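Local structure of TOG array regulator of axonemal microtubules protein 1 (Mus musculus, 5DN7) at residues Lys133-Val138 / Arg142-Leu147; Gln88-Leu93 / Ile109-Lys114. The protein binds microtubules and promotes their polymerization through its TOG domains, the second of which is described here, and takes part in building the primary cilium. One frame throughout, in Å; residues are numbered along the deposited sequence.

Interaction 1 (Lys133-Val138 / Arg142-Leu147)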
loop_
_atom_site.group_PDB
_atom_site.type_symbol
_atom_site.label_atom_id
_atom_site.label_comp_id
_atom_site.label_asym_id
_atom_site.label_seq_id
_atom_site.Cartn_x
_atom_site.Cartn_y
_atom_site.Cartn_z
ATOM N N LYS A 133 -7.963 -4.353 0.242
ATOM C CA LYS A 133 -9.307 -4.070 0.755
ATOM C C LYS A 133 -9.703 -2.595 0.491
ATOM O O LYS A 133 -10.810 -2.304 -0.013
ATOM C CB LYS A 133 -9.391 -4.391 2.249
ATOM C CG LYS A 133 -10.813 -4.469 2.774
ATOM C CD LYS A 133 -11.588 -5.564 2.034
ATOM C CE LYS A 133 -13.019 -5.712 2.519
ATOM N NZ LYS A 133 -13.519 -7.099 2.186
ATOM N N LEU A 134 -8.785 -1.680 0.818
ATOM C CA LEU A 134 -9.013 -0.261 0.581
ATOM C C LEU A 134 -9.382 -0.013 -0.875
ATOM O O LEU A 134 -10.361 0.662 -1.156
ATOM C CB LEU A 134 -7.790 0.582 0.948
ATOM C CG LEU A 134 -7.408 0.738 2.426
ATOM C CD1 LEU A 134 -6.225 1.692 2.559
ATOM C CD2 LEU A 134 -8.579 1.202 3.284
ATOM N N MET A 135 -8.600 -0.567 -1.797
ATOM C CA MET A 135 -8.890 -0.365 -3.214
ATOM C C MET A 135 -10.242 -0.919 -3.609
ATOM O O MET A 135 -10.926 -0.349 -4.456
ATOM C CB MET A 135 -7.828 -1.007 -4.084
ATOM C CG MET A 135 -6.513 -0.324 -3.987
ATOM S SD MET A 135 -5.281 -1.252 -4.863
ATOM C CE MET A 135 -3.909 -0.213 -4.396
ATOM N N LYS A 136 -10.596 -2.054 -3.020
ATOM C CA LYS A 136 -11.887 -2.658 -3.283
ATOM C C LYS A 136 -13.023 -1.738 -2.835
ATOM O O LYS A 136 -14.054 -1.656 -3.492
ATOM C CB LYS A 136 -12.001 -4.000 -2.570
ATOM C CG LYS A 136 -13.276 -4.766 -2.917
ATOM C CD LYS A 136 -13.744 -5.641 -1.759
ATOM C CE LYS A 136 -12.595 -6.456 -1.179
ATOM N NZ LYS A 136 -11.844 -7.236 -2.210
ATOM N N GLU A 137 -12.823 -1.034 -1.724
ATOM C CA GLU A 137 -13.901 -0.254 -1.120
ATOM C C GLU A 137 -14.050 1.161 -1.699
ATOM O O GLU A 137 -15.169 1.611 -1.944
ATOM C CB GLU A 137 -13.704 -0.181 0.403
ATOM C CG GLU A 137 -13.955 -1.510 1.118
ATOM C CD GLU A 137 -15.391 -2.014 0.920
ATOM O OE1 GLU A 137 -15.566 -3.206 0.570
ATOM O OE2 GLU A 137 -16.341 -1.211 1.103
ATOM N N VAL A 138 -12.943 1.864 -1.929
ATOM C CA VAL A 138 -13.044 3.229 -2.452
ATOM C C VAL A 138 -12.463 3.398 -3.860
ATOM O O VAL A 138 -12.363 4.509 -4.373
ATOM C CB VAL A 138 -12.368 4.232 -1.489
ATOM C CG1 VAL A 138 -12.732 3.875 -0.060
ATOM C CG2 VAL A 138 -10.844 4.254 -1.658
ATOM N N ARG A 142 -8.156 6.497 -6.302
ATOM C CA ARG A 142 -8.089 7.258 -5.045
ATOM C C ARG A 142 -6.927 6.805 -4.125
ATOM O O ARG A 142 -6.017 7.604 -3.779
ATOM C CB ARG A 142 -9.421 7.142 -4.290
ATOM C CG ARG A 142 -10.347 8.340 -4.491
ATOM C CD ARG A 142 -11.451 8.421 -3.417
ATOM N NE ARG A 142 -11.032 9.184 -2.238
ATOM C CZ ARG A 142 -11.743 9.287 -1.115
ATOM N NH1 ARG A 142 -12.917 8.665 -1.006
ATOM N NH2 ARG A 142 -11.278 10.003 -0.096
ATOM N N VAL A 143 -6.974 5.520 -3.754
ATOM C CA VAL A 143 -5.927 4.877 -2.943
ATOM C C VAL A 143 -4.550 5.227 -3.492
ATOM O O VAL A 143 -3.694 5.708 -2.758
ATOM C CB VAL A 143 -6.071 3.346 -2.908
ATOM C CG1 VAL A 143 -4.841 2.691 -2.227
ATOM C CG2 VAL A 143 -7.341 2.929 -2.208
ATOM N N LEU A 144 -4.359 5.039 -4.798
ATOM C CA LEU A 144 -3.047 5.245 -5.392
ATOM C C LEU A 144 -2.598 6.702 -5.375
ATOM O O LEU A 144 -1.415 6.954 -5.223
ATOM C CB LEU A 144 -2.992 4.715 -6.825
ATOM C CG LEU A 144 -3.038 3.196 -7.056
ATOM C CD1 LEU A 144 -2.607 2.826 -8.485
ATOM C CD2 LEU A 144 -2.201 2.457 -6.029
ATOM N N SER A 145 -3.502 7.661 -5.539
ATOM C CA SER A 145 -3.063 9.071 -5.530
ATOM C C SER A 145 -2.585 9.487 -4.126
ATOM O O SER A 145 -1.451 10.076 -3.937
ATOM C CB SER A 145 -4.192 9.980 -6.014
ATOM O OG SER A 145 -4.591 9.600 -7.325
ATOM N N LEU A 146 -3.428 9.128 -3.147
ATOM C CA LEU A 146 -3.030 9.347 -1.764
ATOM C C LEU A 146 -1.667 8.711 -1.522
ATOM O O LEU A 146 -0.744 9.352 -1.069
ATOM C CB LEU A 146 -4.059 8.781 -0.787
ATOM C CG LEU A 146 -5.443 9.415 -0.900
ATOM C CD1 LEU A 146 -6.380 8.921 0.204
ATOM C CD2 LEU A 146 -5.312 10.938 -0.891
ATOM N N LEU A 147 -1.546 7.446 -1.891
ATOM C CA LEU A 147 -0.354 6.665 -1.621
ATOM C C LEU A 147 0.889 7.201 -2.308
ATOM O O LEU A 147 1.979 7.157 -1.752
ATOM C CB LEU A 147 -0.600 5.222 -2.047
ATOM C CG LEU A 147 0.469 4.217 -1.667
ATOM C CD1 LEU A 147 0.740 4.284 -0.145
ATOM C CD2 LEU A 147 0.010 2.829 -2.092
#
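Val143 lays its two methyls over the backbone and side chain of Met135, covering the turn of helix that holds Leu134 and Met135. Val143 CG2 sits nearest the main chain, 3.7 Å from Met135 N, and also meets CB of Leu134 at 4.0 Å. Valine suits this place because its shortness lets the CA atoms of Met135 and Val143 come to 6.0 Å, while the beta branch supplies two methyls, one for the Met135 backbone and one for its CE. CG1 stands anti to the backbone N of Val143 (chi1 172°), which turns it toward the methionine tip, and Met135 CE reaches Val143 CG1 at 3.7 Å. The long, extended methionine crosses the valine at about a right angle, and Met135 CE then touches CD2 of Leu144 at 3.6 Å. This is packing at the junction of two predicted HEAT repeats of the TOG solenoid: helix 121-138 ends, the chain turns sharply, and segment 142-147 runs back at 125° to segment 133-138. Met135 also packs on Ile165 and Ser169 of helix 156-172. On the other flank Val138 directs CG2 at CG2 of Val143, 3.8 Å away. Arg142 adds chiefly its aliphatic carbons: Arg142 CB lies 3.9 Å from Val138 O, and a bend at chi3 (89°) carries the charged end obliquely past Val138 at the exposed border.

Interaction 2 (Gln88-Leu93 / Ile109-Lys114)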
loop_
_atom_site.group_PDB
_atom_site.type_symbol
_atom_site.label_atom_id
_atom_site.label_comp_id
_atom_site.label_asym_id
_atom_site.label_seq_id
_atom_site.Cartn_x
_atom_site.Cartn_y
_atom_site.Cartn_z
ATOM N N GLN A 88 -2.856 -7.050 11.877
ATOM C CA GLN A 88 -3.994 -7.958 11.793
ATOM C C GLN A 88 -5.280 -7.355 12.383
ATOM O O GLN A 88 -6.388 -7.485 11.812
ATOM C CB GLN A 88 -3.666 -9.258 12.494
ATOM C CG GLN A 88 -2.724 -10.115 11.704
ATOM C CD GLN A 88 -2.547 -11.446 12.343
ATOM O OE1 GLN A 88 -2.181 -11.532 13.517
ATOM N NE2 GLN A 88 -2.821 -12.506 11.590
ATOM N N VAL A 89 -5.138 -6.690 13.527
ATOM C CA VAL A 89 -6.289 -5.995 14.103
ATOM C C VAL A 89 -6.845 -4.912 13.157
ATOM O O VAL A 89 -8.045 -4.785 12.973
ATOM C CB VAL A 89 -5.924 -5.374 15.449
ATOM C CG1 VAL A 89 -6.976 -4.352 15.868
ATOM C CG2 VAL A 89 -5.768 -6.481 16.493
ATOM N N LEU A 90 -5.954 -4.144 12.557
ATOM C CA LEU A 90 -6.305 -3.083 11.629
ATOM C C LEU A 90 -6.988 -3.641 10.384
ATOM O O LEU A 90 -7.970 -3.085 9.912
ATOM C CB LEU A 90 -5.051 -2.291 11.250
ATOM C CG LEU A 90 -5.246 -1.096 10.319
ATOM C CD1 LEU A 90 -6.240 -0.140 10.935
ATOM C CD2 LEU A 90 -3.911 -0.397 10.020
ATOM N N HIS A 91 -6.468 -4.744 9.860
ATOM C CA HIS A 91 -7.087 -5.414 8.725
ATOM C C HIS A 91 -8.507 -5.832 9.063
ATOM O O HIS A 91 -9.439 -5.608 8.274
ATOM C CB HIS A 91 -6.294 -6.651 8.296
ATOM C CG HIS A 91 -6.916 -7.386 7.148
ATOM N ND1 HIS A 91 -6.895 -8.759 7.031
ATOM C CD2 HIS A 91 -7.585 -6.929 6.060
ATOM C CE1 HIS A 91 -7.526 -9.115 5.927
ATOM N NE2 HIS A 91 -7.957 -8.019 5.322
ATOM N N LEU A 92 -8.660 -6.464 10.229
ATOM C CA LEU A 92 -9.979 -6.931 10.638
ATOM C C LEU A 92 -10.934 -5.742 10.793
ATOM O O LEU A 92 -12.080 -5.787 10.347
ATOM C CB LEU A 92 -9.890 -7.731 11.936
ATOM C CG LEU A 92 -11.218 -8.223 12.505
ATOM C CD1 LEU A 92 -11.996 -8.990 11.450
ATOM C CD2 LEU A 92 -10.943 -9.128 13.701
ATOM N N LEU A 93 -10.445 -4.669 11.399
ATOM C CA LEU A 93 -11.245 -3.462 11.581
ATOM C C LEU A 93 -11.727 -2.949 10.232
ATOM O O LEU A 93 -12.908 -2.675 10.056
ATOM C CB LEU A 93 -10.450 -2.376 12.311
ATOM C CG LEU A 93 -11.108 -0.984 12.380
ATOM C CD1 LEU A 93 -12.410 -0.990 13.193
ATOM C CD2 LEU A 93 -10.144 0.070 12.910
ATOM N N ILE A 109 -4.413 4.762 5.701
ATOM C CA ILE A 109 -3.270 4.788 4.783
ATOM C C ILE A 109 -1.976 5.279 5.473
ATOM O O ILE A 109 -0.906 4.753 5.194
ATOM C CB ILE A 109 -3.565 5.637 3.517
ATOM C CG1 ILE A 109 -4.415 4.823 2.541
ATOM C CG2 ILE A 109 -2.274 6.038 2.804
ATOM C CD1 ILE A 109 -4.672 5.518 1.183
ATOM N N ALA A 110 -2.061 6.246 6.386
ATOM C CA ALA A 110 -0.852 6.688 7.085
ATOM C C ALA A 110 -0.297 5.527 7.923
ATOM O O ALA A 110 0.931 5.219 7.902
ATOM C CB ALA A 110 -1.138 7.895 7.960
ATOM N N ALA A 111 -1.218 4.860 8.623
ATOM C CA ALA A 111 -0.861 3.684 9.416
ATOM C C ALA A 111 -0.181 2.632 8.550
ATOM O O ALA A 111 0.828 2.046 8.938
ATOM C CB ALA A 111 -2.085 3.097 10.103
ATOM N N SER A 112 -0.706 2.406 7.359
ATOM C CA SER A 112 -0.146 1.367 6.509
ATOM C C SER A 112 1.202 1.763 5.893
ATOM O O SER A 112 2.088 0.914 5.694
ATOM C CB SER A 112 -1.150 1.002 5.429
ATOM O OG SER A 112 -2.349 0.546 6.046
ATOM N N VAL A 113 1.375 3.045 5.607
ATOM C CA VAL A 113 2.630 3.500 5.043
ATOM C C VAL A 113 3.753 3.379 6.085
ATOM O O VAL A 113 4.891 3.011 5.739
ATOM C CB VAL A 113 2.540 4.962 4.528
ATOM C CG1 VAL A 113 3.938 5.488 4.183
ATOM C CG2 VAL A 113 1.625 5.040 3.315
ATOM N N LYS A 114 3.441 3.678 7.349
ATOM C CA LYS A 114 4.434 3.515 8.412
ATOM C C LYS A 114 5.177 2.160 8.389
ATOM O O LYS A 114 6.397 2.125 8.544
ATOM C CB LYS A 114 3.781 3.696 9.782
ATOM C CG LYS A 114 4.774 3.557 10.925
ATOM C CD LYS A 114 4.099 3.604 12.288
ATOM C CE LYS A 114 3.488 4.962 12.562
ATOM N NZ LYS A 114 2.842 5.019 13.901
#
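With CG of Leu90 set opposite the backbone N (chi1 -178°) and chi2 at 57°, the isobutyl group reaches out from helix 80-97 and presents CD2 to helix 105-114. There Leu90 CD2 meets Ala111 CB, which points back toward it, at 3.9 Å. The backbones stay well apart, with the CA atoms of Leu90 and Ala111 9.0 Å from each other, so the leucine does the spanning and the alanine offers a small methyl that leaves room for its branched end. Ser112, one residue on, borders the same methyl, with Ser112 OG 4.4 Å from Leu90 CD2, a distance of contact without any bond. The hydroxyl instead turns back on its own helix and hydrogen-bonds to the carbonyl O of Val108, a common way for a helical serine to satisfy itself in a buried place. Tyr72 and Leu75 also pack on Ala111, while Ile130 and Phe131 of helix 121-138 pack on Ser112. The contact thus joins predicted HEAT repeat 5 to repeat 6 within the TOG solenoid. Only 72 Å² is buried between the two segments and no hydrogen bond crosses, so the direct contact contributes dispersion and exclusion of water alone.

Interactions 1 and 2 lie in series along the chain, their centres about 13 Å apart, and they touch through helix 105-114. Ile109 is the main intermediary, meeting both segments of interaction 1: Ile109 CG1 packs on CD1 of Leu134 at 3.6 Å, and Ile109 CD1 reaches CB of Leu146 at 3.9 Å. A turn further on, Val113 CG2 meets Leu147 CD1 at 3.7 Å, touching segment 142-147 alone. Segment 109-114 therefore faces both ways, with Ala111 toward helix 80-97 and Ser112 beside it, and Ile109 and Val113 serving interaction 1. Apolar contacts link predicted HEAT repeats 5, 6 and 7 in turn, consistent with the stacked helices of a HEAT solenoid.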